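Local coordinates for protein PspGI restriction endonuclease (Pyrococcus sp. GI-H, PDB 3BM3) that probably cleaves DNA at specific sites as a type II restriction endonuclease, here bound to its substrate DNA, at residues 23-33 against 59-70; 108-117 against 246-254. The protein carries 2 engineered substitutions. All coordinates share one frame; numbering follows the deposited sequence.

Contact 1. Residues 23-33 against 59-70. With nucleotides of chain A.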
loop_
_atom_site.group_PDB
_atom_site.type_symbol
_atom_site.label_atom_id
_atom_site.label_comp_id
_atom_site.label_asym_id
_atom_site.label_seq_id
_atom_site.Cartn_x
_atom_site.Cartn_y
_atom_site.Cartn_z
ATOM N N ILE C 23 -22.696 12.035 0.289
ATOM C CA ILE C 23 -23.011 11.275 -0.892
ATOM C C ILE C 23 -23.581 9.923 -0.508
ATOM O O ILE C 23 -24.531 9.465 -1.120
ATOM C CB ILE C 23 -21.780 11.121 -1.795
ATOM C CG1 ILE C 23 -21.356 12.514 -2.321
ATOM C CG2 ILE C 23 -22.072 10.175 -2.925
ATOM C CD1 ILE C 23 -20.129 12.495 -3.226
ATOM N N ILE C 24 -23.010 9.302 0.521
ATOM C CA ILE C 24 -23.502 8.012 0.999
ATOM C C ILE C 24 -24.942 8.179 1.502
ATOM O O ILE C 24 -25.835 7.343 1.218
ATOM C CB ILE C 24 -22.582 7.436 2.094
ATOM C CG1 ILE C 24 -21.247 6.959 1.480
ATOM C CG2 ILE C 24 -23.245 6.231 2.847
ATOM C CD1 ILE C 24 -21.347 5.678 0.712
ATOM N N GLU C 25 -25.181 9.261 2.238
ATOM C CA GLU C 25 -26.561 9.525 2.726
ATOM C C GLU C 25 -27.510 9.721 1.558
ATOM O O GLU C 25 -28.624 9.202 1.575
ATOM C CB GLU C 25 -26.620 10.704 3.689
ATOM C CG GLU C 25 -25.927 10.481 5.049
ATOM C CD GLU C 25 -26.456 9.255 5.834
ATOM O OE1 GLU C 25 -27.660 8.918 5.724
ATOM O OE2 GLU C 25 -25.653 8.629 6.566
ATOM N N GLU C 26 -27.065 10.444 0.534
ATOM C CA GLU C 26 -27.864 10.636 -0.664
ATOM C C GLU C 26 -28.199 9.296 -1.312
ATOM O O GLU C 26 -29.355 9.042 -1.698
ATOM C CB GLU C 26 -27.125 11.510 -1.651
ATOM C CG GLU C 26 -27.918 11.850 -2.857
ATOM C CD GLU C 26 -27.322 13.020 -3.616
ATOM O OE1 GLU C 26 -26.260 13.578 -3.179
ATOM O OE2 GLU C 26 -27.942 13.361 -4.650
ATOM N N ALA C 27 -27.184 8.448 -1.419
ATOM C CA ALA C 27 -27.328 7.116 -1.995
ATOM C C ALA C 27 -28.286 6.278 -1.157
ATOM O O ALA C 27 -29.094 5.556 -1.707
ATOM C CB ALA C 27 -25.987 6.409 -2.092
ATOM N N ILE C 28 -28.123 6.334 0.164
ATOM C CA ILE C 28 -29.009 5.597 1.081
ATOM C C ILE C 28 -30.469 5.965 0.816
ATOM O O ILE C 28 -31.354 5.084 0.746
ATOM C CB ILE C 28 -28.635 5.858 2.537
ATOM C CG1 ILE C 28 -27.375 5.062 2.893
ATOM C CG2 ILE C 28 -29.815 5.534 3.469
ATOM C CD1 ILE C 28 -26.717 5.454 4.181
ATOM N N THR C 29 -30.722 7.261 0.677
ATOM C CA THR C 29 -32.067 7.762 0.413
ATOM C C THR C 29 -32.567 7.240 -0.927
ATOM O O THR C 29 -33.632 6.616 -1.014
ATOM C CB THR C 29 -32.083 9.288 0.432
ATOM O OG1 THR C 29 -31.757 9.716 1.757
ATOM C CG2 THR C 29 -33.456 9.827 0.061
ATOM N N GLU C 30 -31.761 7.461 -1.955
ATOM C CA GLU C 30 -32.097 7.050 -3.307
ATOM C C GLU C 30 -32.410 5.571 -3.451
ATOM O O GLU C 30 -33.396 5.220 -4.109
ATOM C CB GLU C 30 -31.007 7.486 -4.285
ATOM C CG GLU C 30 -31.025 9.000 -4.465
ATOM C CD GLU C 30 -30.025 9.506 -5.487
ATOM O OE1 GLU C 30 -29.798 10.746 -5.519
ATOM O OE2 GLU C 30 -29.499 8.692 -6.277
ATOM N N LEU C 31 -31.618 4.720 -2.799
ATOM C CA LEU C 31 -31.789 3.269 -2.853
ATOM C C LEU C 31 -32.781 2.730 -1.819
ATOM O O LEU C 31 -33.034 1.531 -1.778
ATOM C CB LEU C 31 -30.445 2.573 -2.606
ATOM C CG LEU C 31 -29.384 2.763 -3.694
ATOM C CD1 LEU C 31 -28.079 2.099 -3.249
ATOM C CD2 LEU C 31 -29.869 2.223 -5.060
ATOM N N ASN C 32 -33.312 3.603 -0.982
ATOM C CA ASN C 32 -34.035 3.190 0.220
ATOM C C ASN C 32 -33.328 2.036 0.930
ATOM O O ASN C 32 -33.894 0.973 1.214
ATOM C CB ASN C 32 -35.506 2.862 -0.065
ATOM C CG ASN C 32 -36.369 2.932 1.208
ATOM O OD1 ASN C 32 -35.835 3.031 2.339
ATOM N ND2 ASN C 32 -37.696 2.870 1.042
ATOM N N VAL C 33 -32.065 2.275 1.225
ATOM C CA VAL C 33 -31.247 1.309 1.945
ATOM C C VAL C 33 -31.800 0.995 3.332
ATOM O O VAL C 33 -31.639 -0.110 3.825
ATOM C CB VAL C 33 -29.789 1.796 2.042
ATOM C CG1 VAL C 33 -29.017 1.070 3.139
ATOM C CG2 VAL C 33 -29.121 1.635 0.680
ATOM N N LEU C 59 -24.791 0.009 -2.478
ATOM C CA LEU C 59 -24.649 1.326 -1.906
ATOM C C LEU C 59 -23.350 1.976 -2.388
ATOM O O LEU C 59 -23.320 3.172 -2.742
ATOM C CB LEU C 59 -24.677 1.247 -0.363
ATOM C CG LEU C 59 -24.658 2.580 0.388
ATOM C CD1 LEU C 59 -25.664 3.586 -0.171
ATOM C CD2 LEU C 59 -24.912 2.334 1.877
ATOM N N GLU C 60 -22.298 1.184 -2.399
ATOM C CA GLU C 60 -21.026 1.641 -2.890
ATOM C C GLU C 60 -21.153 2.131 -4.340
ATOM O O GLU C 60 -20.712 3.224 -4.680
ATOM C CB GLU C 60 -20.018 0.509 -2.761
ATOM C CG GLU C 60 -18.628 0.942 -2.898
ATOM C CD GLU C 60 -18.158 0.916 -4.321
ATOM O OE1 GLU C 60 -18.908 0.470 -5.215
ATOM O OE2 GLU C 60 -17.027 1.345 -4.522
ATOM N N GLU C 61 -21.808 1.329 -5.171
ATOM C CA GLU C 61 -21.936 1.635 -6.595
ATOM C C GLU C 61 -22.758 2.904 -6.796
ATOM O O GLU C 61 -22.377 3.783 -7.577
ATOM C CB GLU C 61 -22.558 0.449 -7.342
ATOM C CG GLU C 61 -21.625 -0.713 -7.433
ATOM C CD GLU C 61 -22.260 -1.997 -7.891
ATOM O OE1 GLU C 61 -23.507 -2.166 -7.783
ATOM O OE2 GLU C 61 -21.485 -2.856 -8.370
ATOM N N LYS C 62 -23.859 3.036 -6.065
ATOM C CA LYS C 62 -24.721 4.201 -6.182
ATOM C C LYS C 62 -24.016 5.460 -5.725
ATOM O O LYS C 62 -24.086 6.493 -6.411
ATOM C CB LYS C 62 -26.029 4.025 -5.413
ATOM C CG LYS C 62 -27.049 5.086 -5.715
ATOM C CD LYS C 62 -27.376 5.101 -7.236
ATOM C CE LYS C 62 -28.811 5.373 -7.587
ATOM N NZ LYS C 62 -29.041 4.988 -9.021
ATOM N N ALA C 63 -23.297 5.372 -4.606
ATOM C CA ALA C 63 -22.531 6.523 -4.093
ATOM C C ALA C 63 -21.499 6.908 -5.124
ATOM O O ALA C 63 -21.285 8.090 -5.354
ATOM C CB ALA C 63 -21.857 6.171 -2.793
ATOM N N PHE C 64 -20.878 5.920 -5.755
ATOM C CA PHE C 64 -19.862 6.210 -6.817
ATOM C C PHE C 64 -20.515 6.929 -7.999
ATOM O O PHE C 64 -20.009 7.921 -8.516
ATOM C CB PHE C 64 -19.188 4.942 -7.269
ATOM C CG PHE C 64 -18.021 5.160 -8.195
ATOM C CD1 PHE C 64 -17.294 6.336 -8.169
ATOM C CD2 PHE C 64 -17.591 4.141 -9.028
ATOM C CE1 PHE C 64 -16.228 6.536 -8.991
ATOM C CE2 PHE C 64 -16.487 4.331 -9.859
ATOM C CZ PHE C 64 -15.800 5.550 -9.823
ATOM N N GLU C 65 -21.665 6.447 -8.417
ATOM C CA GLU C 65 -22.384 7.108 -9.486
ATOM C C GLU C 65 -22.722 8.570 -9.147
ATOM O O GLU C 65 -22.551 9.469 -9.985
ATOM C CB GLU C 65 -23.643 6.310 -9.843
ATOM C CG GLU C 65 -24.680 7.060 -10.583
ATOM C CD GLU C 65 -26.056 6.451 -10.343
ATOM O OE1 GLU C 65 -26.132 5.201 -10.252
ATOM O OE2 GLU C 65 -27.027 7.240 -10.212
ATOM N N ILE C 66 -23.166 8.832 -7.927
ATOM C CA ILE C 66 -23.448 10.183 -7.502
ATOM C C ILE C 66 -22.176 11.011 -7.505
ATOM O O ILE C 66 -22.149 12.133 -8.048
ATOM C CB ILE C 66 -24.123 10.205 -6.111
ATOM C CG1 ILE C 66 -25.537 9.640 -6.269
ATOM C CG2 ILE C 66 -24.217 11.602 -5.553
ATOM C CD1 ILE C 66 -26.191 9.276 -4.951
ATOM N N TYR C 67 -21.137 10.457 -6.901
ATOM C CA TYR C 67 -19.837 11.107 -6.912
ATOM C C TYR C 67 -19.486 11.500 -8.361
ATOM O O TYR C 67 -19.068 12.605 -8.638
ATOM C CB TYR C 67 -18.764 10.162 -6.362
ATOM C CG TYR C 67 -17.424 10.732 -6.670
ATOM C CD1 TYR C 67 -16.889 11.721 -5.867
ATOM C CD2 TYR C 67 -16.749 10.354 -7.830
ATOM C CE1 TYR C 67 -15.673 12.300 -6.210
ATOM C CE2 TYR C 67 -15.569 10.900 -8.171
ATOM C CZ TYR C 67 -15.038 11.882 -7.369
ATOM O OH TYR C 67 -13.878 12.457 -7.748
ATOM N N LYS C 68 -19.612 10.565 -9.286
ATOM C CA LYS C 68 -19.171 10.871 -10.659
ATOM C C LYS C 68 -19.979 11.978 -11.298
ATOM O O LYS C 68 -19.459 12.746 -12.098
ATOM C CB LYS C 68 -19.194 9.634 -11.521
ATOM C CG LYS C 68 -18.090 8.682 -11.142
ATOM C CD LYS C 68 -17.925 7.562 -12.138
ATOM C CE LYS C 68 -19.075 6.592 -12.089
ATOM N NZ LYS C 68 -18.769 5.352 -12.857
ATOM N N GLU C 69 -21.262 12.052 -10.966
ATOM C CA GLU C 69 -22.092 13.138 -11.449
ATOM C C GLU C 69 -21.588 14.457 -10.924
ATOM O O GLU C 69 -21.523 15.441 -11.653
ATOM C CB GLU C 69 -23.545 12.947 -11.023
ATOM C CG GLU C 69 -24.227 11.741 -11.666
ATOM C CD GLU C 69 -25.661 11.545 -11.162
ATOM O OE1 GLU C 69 -26.478 12.471 -11.344
ATOM O OE2 GLU C 69 -25.984 10.458 -10.601
ATOM N N TYR C 70 -21.239 14.491 -9.651
ATOM C CA TYR C 70 -20.661 15.702 -9.071
ATOM C C TYR C 70 -19.302 16.007 -9.677
ATOM O O TYR C 70 -19.002 17.146 -9.999
ATOM C CB TYR C 70 -20.528 15.573 -7.572
ATOM C CG TYR C 70 -21.836 15.632 -6.819
ATOM C CD1 TYR C 70 -22.898 16.421 -7.257
ATOM C CD2 TYR C 70 -22.018 14.908 -5.644
ATOM C CE1 TYR C 70 -24.088 16.468 -6.552
ATOM C CE2 TYR C 70 -23.198 14.955 -4.947
ATOM C CZ TYR C 70 -24.220 15.751 -5.387
ATOM O OH TYR C 70 -25.419 15.835 -4.709
ATOM P P DA A 6 -9.859 1.222 -5.149
ATOM O OP1 DA A 6 -10.204 0.054 -4.290
ATOM O OP2 DA A 6 -9.949 1.086 -6.629
ATOM O "O5'" DA A 6 -10.775 2.423 -4.655
ATOM C "C5'" DA A 6 -10.877 3.610 -5.426
ATOM C "C4'" DA A 6 -12.025 3.474 -6.391
ATOM O "O4'" DA A 6 -13.295 3.559 -5.701
ATOM C "C3'" DA A 6 -12.060 4.547 -7.478
ATOM O "O3'" DA A 6 -12.189 3.891 -8.733
ATOM C "C2'" DA A 6 -13.306 5.353 -7.153
ATOM C "C1'" DA A 6 -14.181 4.299 -6.517
ATOM N N9 DA A 6 -15.269 4.798 -5.676
ATOM C C8 DA A 6 -16.272 4.039 -5.131
ATOM N N7 DA A 6 -17.137 4.728 -4.432
ATOM C C5 DA A 6 -16.673 6.032 -4.517
ATOM C C6 DA A 6 -17.160 7.238 -3.991
ATOM N N6 DA A 6 -18.263 7.324 -3.241
ATOM N N1 DA A 6 -16.470 8.366 -4.265
ATOM C C2 DA A 6 -15.367 8.273 -5.020
ATOM N N3 DA A 6 -14.810 7.197 -5.571
ATOM C C4 DA A 6 -15.521 6.092 -5.280
#

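Contact 2. Residues 108-117 against 246-254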
loop_
_atom_site.group_PDB
_atom_site.type_symbol
_atom_site.label_atom_id
_atom_site.label_comp_id
_atom_site.label_asym_id
_atom_site.label_seq_id
_atom_site.Cartn_x
_atom_site.Cartn_y
_atom_site.Cartn_z
ATOM N N PHE C 108 -19.661 0.226 5.870
ATOM C CA PHE C 108 -19.428 -0.749 6.908
ATOM C C PHE C 108 -20.065 -0.278 8.218
ATOM O O PHE C 108 -20.736 -1.075 8.894
ATOM C CB PHE C 108 -17.931 -1.004 7.072
ATOM C CG PHE C 108 -17.618 -2.241 7.852
ATOM C CD1 PHE C 108 -17.638 -3.477 7.228
ATOM C CD2 PHE C 108 -17.297 -2.179 9.214
ATOM C CE1 PHE C 108 -17.355 -4.628 7.954
ATOM C CE2 PHE C 108 -16.998 -3.331 9.918
ATOM C CZ PHE C 108 -17.025 -4.537 9.271
ATOM N N THR C 109 -19.890 1.000 8.574
ATOM C CA THR C 109 -20.481 1.527 9.808
ATOM C C THR C 109 -22.000 1.472 9.799
ATOM O O THR C 109 -22.622 1.257 10.817
ATOM C CB THR C 109 -20.006 2.961 10.158
ATOM O OG1 THR C 109 -20.565 3.908 9.251
ATOM C CG2 THR C 109 -18.525 3.043 10.056
ATOM N N LYS C 110 -22.589 1.709 8.643
ATOM C CA LYS C 110 -24.033 1.667 8.524
ATOM C C LYS C 110 -24.536 0.284 8.870
ATOM O O LYS C 110 -25.593 0.129 9.518
ATOM C CB LYS C 110 -24.429 2.048 7.103
ATOM C CG LYS C 110 -24.057 3.456 6.731
ATOM C CD LYS C 110 -24.574 4.487 7.756
ATOM C CE LYS C 110 -24.340 5.912 7.306
ATOM N NZ LYS C 110 -24.512 6.896 8.448
ATOM N N LEU C 111 -23.793 -0.717 8.401
ATOM C CA LEU C 111 -24.116 -2.124 8.717
ATOM C C LEU C 111 -23.890 -2.422 10.191
ATOM O O LEU C 111 -24.743 -2.992 10.840
ATOM C CB LEU C 111 -23.333 -3.080 7.850
ATOM C CG LEU C 111 -23.809 -3.072 6.387
ATOM C CD1 LEU C 111 -22.739 -3.589 5.429
ATOM C CD2 LEU C 111 -25.101 -3.889 6.250
ATOM N N LEU C 112 -22.766 -1.946 10.737
ATOM C CA LEU C 112 -22.521 -2.102 12.162
ATOM C C LEU C 112 -23.692 -1.539 12.982
ATOM O O LEU C 112 -24.197 -2.171 13.893
ATOM C CB LEU C 112 -21.212 -1.427 12.557
ATOM C CG LEU C 112 -19.940 -2.134 12.028
ATOM C CD1 LEU C 112 -18.736 -1.314 12.471
ATOM C CD2 LEU C 112 -19.779 -3.621 12.468
ATOM N N ASN C 113 -24.130 -0.344 12.635
ATOM C CA ASN C 113 -25.197 0.327 13.366
ATOM C C ASN C 113 -26.455 -0.494 13.356
ATOM O O ASN C 113 -27.113 -0.650 14.384
ATOM C CB ASN C 113 -25.494 1.690 12.761
ATOM C CG ASN C 113 -24.410 2.684 13.046
ATOM O OD1 ASN C 113 -23.560 2.455 13.904
ATOM N ND2 ASN C 113 -24.439 3.796 12.345
ATOM N N LYS C 114 -26.778 -1.032 12.184
ATOM C CA LYS C 114 -27.993 -1.808 12.001
ATOM C C LYS C 114 -28.015 -3.010 12.937
ATOM O O LYS C 114 -29.057 -3.322 13.508
ATOM C CB LYS C 114 -28.144 -2.260 10.542
ATOM C CG LYS C 114 -29.446 -3.043 10.258
ATOM C CD LYS C 114 -30.678 -2.177 10.527
ATOM C CE LYS C 114 -31.996 -2.875 10.178
ATOM N NZ LYS C 114 -32.089 -4.236 10.773
ATOM N N PHE C 115 -26.857 -3.646 13.119
ATOM C CA PHE C 115 -26.730 -4.790 13.993
ATOM C C PHE C 115 -26.519 -4.422 15.454
ATOM O O PHE C 115 -26.454 -5.313 16.293
ATOM C CB PHE C 115 -25.600 -5.702 13.509
ATOM C CG PHE C 115 -25.900 -6.413 12.235
ATOM C CD1 PHE C 115 -26.626 -7.581 12.236
ATOM C CD2 PHE C 115 -25.491 -5.914 11.040
ATOM C CE1 PHE C 115 -26.915 -8.230 11.039
ATOM C CE2 PHE C 115 -25.770 -6.538 9.859
ATOM C CZ PHE C 115 -26.477 -7.704 9.844
ATOM N N GLY C 116 -26.434 -3.129 15.753
ATOM C CA GLY C 116 -26.215 -2.636 17.113
ATOM C C GLY C 116 -24.817 -2.919 17.596
ATOM O O GLY C 116 -24.594 -3.041 18.787
ATOM N N ILE C 117 -23.878 -3.085 16.672
ATOM C CA ILE C 117 -22.514 -3.380 17.038
ATOM C C ILE C 117 -21.884 -2.068 17.367
ATOM O O ILE C 117 -21.771 -1.196 16.500
ATOM C CB ILE C 117 -21.750 -4.080 15.907
ATOM C CG1 ILE C 117 -22.400 -5.444 15.629
ATOM C CG2 ILE C 117 -20.238 -4.212 16.217
ATOM C CD1 ILE C 117 -21.958 -6.071 14.320
ATOM N N PHE C 246 -17.765 -11.574 3.525
ATOM C CA PHE C 246 -18.051 -10.279 4.112
ATOM C C PHE C 246 -19.365 -10.274 4.885
ATOM O O PHE C 246 -19.457 -9.766 5.988
ATOM C CB PHE C 246 -18.098 -9.236 3.004
ATOM C CG PHE C 246 -18.508 -7.876 3.481
ATOM C CD1 PHE C 246 -17.575 -7.010 4.004
ATOM C CD2 PHE C 246 -19.832 -7.475 3.440
ATOM C CE1 PHE C 246 -17.947 -5.750 4.420
ATOM C CE2 PHE C 246 -20.206 -6.212 3.879
ATOM C CZ PHE C 246 -19.252 -5.363 4.364
ATOM N N SER C 247 -20.388 -10.869 4.307
ATOM C CA SER C 247 -21.671 -10.833 4.958
ATOM C C SER C 247 -21.664 -11.450 6.326
ATOM O O SER C 247 -22.536 -11.145 7.154
ATOM C CB SER C 247 -22.705 -11.514 4.072
ATOM O OG SER C 247 -22.991 -10.671 2.991
ATOM N N ASP C 248 -20.726 -12.367 6.555
ATOM C CA ASP C 248 -20.682 -13.112 7.799
ATOM C C ASP C 248 -20.108 -12.313 8.942
ATOM O O ASP C 248 -20.237 -12.715 10.115
ATOM C CB ASP C 248 -19.770 -14.329 7.669
ATOM C CG ASP C 248 -20.290 -15.376 6.745
ATOM O OD1 ASP C 248 -21.425 -15.287 6.324
ATOM O OD2 ASP C 248 -19.511 -16.294 6.443
ATOM N N ILE C 249 -19.444 -11.197 8.646
ATOM C CA ILE C 249 -18.678 -10.561 9.696
ATOM C C ILE C 249 -19.598 -10.024 10.802
ATOM O O ILE C 249 -19.224 -9.970 11.944
ATOM C CB ILE C 249 -17.746 -9.475 9.169
ATOM C CG1 ILE C 249 -16.713 -9.102 10.232
ATOM C CG2 ILE C 249 -18.552 -8.248 8.647
ATOM C CD1 ILE C 249 -15.568 -8.232 9.736
ATOM N N PHE C 250 -20.801 -9.638 10.457
ATOM C CA PHE C 250 -21.687 -8.989 11.405
ATOM C C PHE C 250 -22.156 -9.939 12.484
ATOM O O PHE C 250 -22.012 -9.650 13.683
ATOM C CB PHE C 250 -22.800 -8.302 10.639
ATOM C CG PHE C 250 -22.240 -7.320 9.667
ATOM C CD1 PHE C 250 -21.710 -6.139 10.119
ATOM C CD2 PHE C 250 -22.069 -7.652 8.330
ATOM C CE1 PHE C 250 -21.119 -5.272 9.250
ATOM C CE2 PHE C 250 -21.475 -6.792 7.458
ATOM C CZ PHE C 250 -20.993 -5.599 7.914
ATOM N N ASP C 251 -22.617 -11.105 12.075
ATOM C CA ASP C 251 -22.985 -12.118 13.044
ATOM C C ASP C 251 -21.742 -12.634 13.769
ATOM O O ASP C 251 -21.785 -12.927 14.949
ATOM C CB ASP C 251 -23.732 -13.250 12.357
ATOM C CG ASP C 251 -24.214 -14.283 13.341
ATOM O OD1 ASP C 251 -24.912 -13.855 14.266
ATOM O OD2 ASP C 251 -23.829 -15.473 13.208
ATOM N N ASP C 252 -20.605 -12.719 13.071
ATOM C CA ASP C 252 -19.359 -13.159 13.711
ATOM C C ASP C 252 -18.995 -12.215 14.851
ATOM O O ASP C 252 -18.548 -12.639 15.918
ATOM C CB ASP C 252 -18.230 -13.202 12.701
ATOM C CG ASP C 252 -18.307 -14.374 11.740
ATOM O OD1 ASP C 252 -19.216 -15.222 11.863
ATOM O OD2 ASP C 252 -17.408 -14.456 10.865
ATOM N N ILE C 253 -19.182 -10.925 14.627
ATOM C CA ILE C 253 -18.892 -9.947 15.661
ATOM C C ILE C 253 -19.869 -10.145 16.822
ATOM O O ILE C 253 -19.486 -10.179 17.989
ATOM C CB ILE C 253 -19.031 -8.520 15.142
ATOM C CG1 ILE C 253 -17.904 -8.200 14.164
ATOM C CG2 ILE C 253 -18.989 -7.529 16.295
ATOM C CD1 ILE C 253 -18.232 -6.971 13.281
ATOM N N ILE C 254 -21.141 -10.277 16.473
ATOM C CA ILE C 254 -22.198 -10.515 17.488
ATOM C C ILE C 254 -21.828 -11.737 18.335
ATOM O O ILE C 254 -21.908 -11.704 19.567
ATOM C CB ILE C 254 -23.573 -10.711 16.828
ATOM C CG1 ILE C 254 -24.114 -9.345 16.352
ATOM C CG2 ILE C 254 -24.557 -11.334 17.828
ATOM C CD1 ILE C 254 -25.222 -9.424 15.338
#

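Contact 1. Residues 23-33 against 59-70
Glu-26 meets Tyr-70 because its CG stands anti to the backbone N (chi1 -175°) and the chain runs straight on from there. The tyrosine comes from the opposite direction. Tyr-70 OH donates to Glu-26 OE1 at 2.9 Å, on the syn lone pair. Ile-23 is also extended (chi2 179°), and its CD1 lies in the ring plane at the edge of Tyr-70, 3.9 Å from CD2.

The helices cross at 117°, and four side chains pack as knobs into holes: Ile-23, Ala-27, Leu-59 and Ile-66. At the centre Ala-27 CB presses on Leu-59 CD1 at 3.4 Å, tighter than usual. Lys-62 lays its CB against Leu-31 CD1 (3.5 Å) and sends NZ to Glu-65 in a salt bridge.

The adenine of DA6 of chain A lies over one ring face of Phe-64 and one of Tyr-67. Phe-64 CD1 is 3.4 Å from C4 of DA6 of chain A. With an alanine instead of Phe-64, the N9 side of the base would probably lose its flat support.

The chemistry is an apolar core with a hydrogen bond at one end. Helix 52-80 also carries Phe-64 and Tyr-67 to the adenine, consistent with base flipping.

Contact 2. Residues 108-117 against 246-254
Phe-250 packs against helix 85-115, a knob in a hole made by Phe-108, Leu-111, Leu-112 and Phe-115. Phe-108, Phe-115, Phe-246 and Phe-250 form an aromatic cluster. They meet in different ways. The Phe-108 and Phe-250 rings are oblique, with centroids 5.3 Å apart, and Phe-250 CE1 lies over one face of Phe-108 toward its rim. Phe-246 comes to the edge of Phe-108 instead, with CE1 in the ring plane and 3.6 Å from Phe-108 CD1. Phe-115 and Phe-250 are nearly parallel, planes 8° apart, but slid so far that the rings hardly overlap.

A CH-pi contact joins that last pair. CB of Phe-250 sits over the face of Phe-115, 3.6 Å from the ring centroid. The torsion of Phe-250 (chi1 -58°) sets its CG anti to the carbonyl carbon, and this carries the ring onward toward Leu-111.

The aliphatic contacts fill in around the rings. Leu-111 CB is 3.4 Å from Phe-250 CE1. Leu-112 CD2 and Ile-117 CD1 lie at the edge of the Phe-250 ring. Ile-117 CG2 meets Ile-253 CG2 at 3.5 Å. Leu-112 CD2 touches Ile-253 CD1 at 3.8 Å, and Ile-254 CD1 closes on Phe-115 CD1 at 3.9 Å. Beyond the two segments, Ile-141 of strand 139-141 touches both Ile-117 and Ile-253. Trp-188 of strand 186-191 lies against Ile-249 and Ile-253.

Helix 85-115 ends in a Schellman motif at Gly-116, whose positive phi suits glycine. The turn then directs Ile-117 back toward the partner helix.

No hydrogen bond or salt bridge crosses between the segments. Helix 249-259, the last one modelled, is therefore held to helix 85-115 by apolar surface and by the fit of the rings.

From the N terminus, helix 20-31 comes first. Contact 1 brings helix 52-80 back against it and closes a loop of 25 residues. Helix 52-80 is followed by helix 85-115, whose end enters contact 2. Contact 2 closes a much longer loop of 128 residues. This loop holds the strands of the mixed sheet, and helix 249-259, the last one modelled, returns to the end of helix 85-115. The two contacts follow in series; they neither nest nor cross. The centres of contact 1 and contact 2 lie about 20 Å apart. A salt bridge joins them directly, Glu-25 OE2 to Lys-110 NZ at 2.8 Å. Together they tie helix 20-31, the two long helices and helix 249-259 beside the sheet.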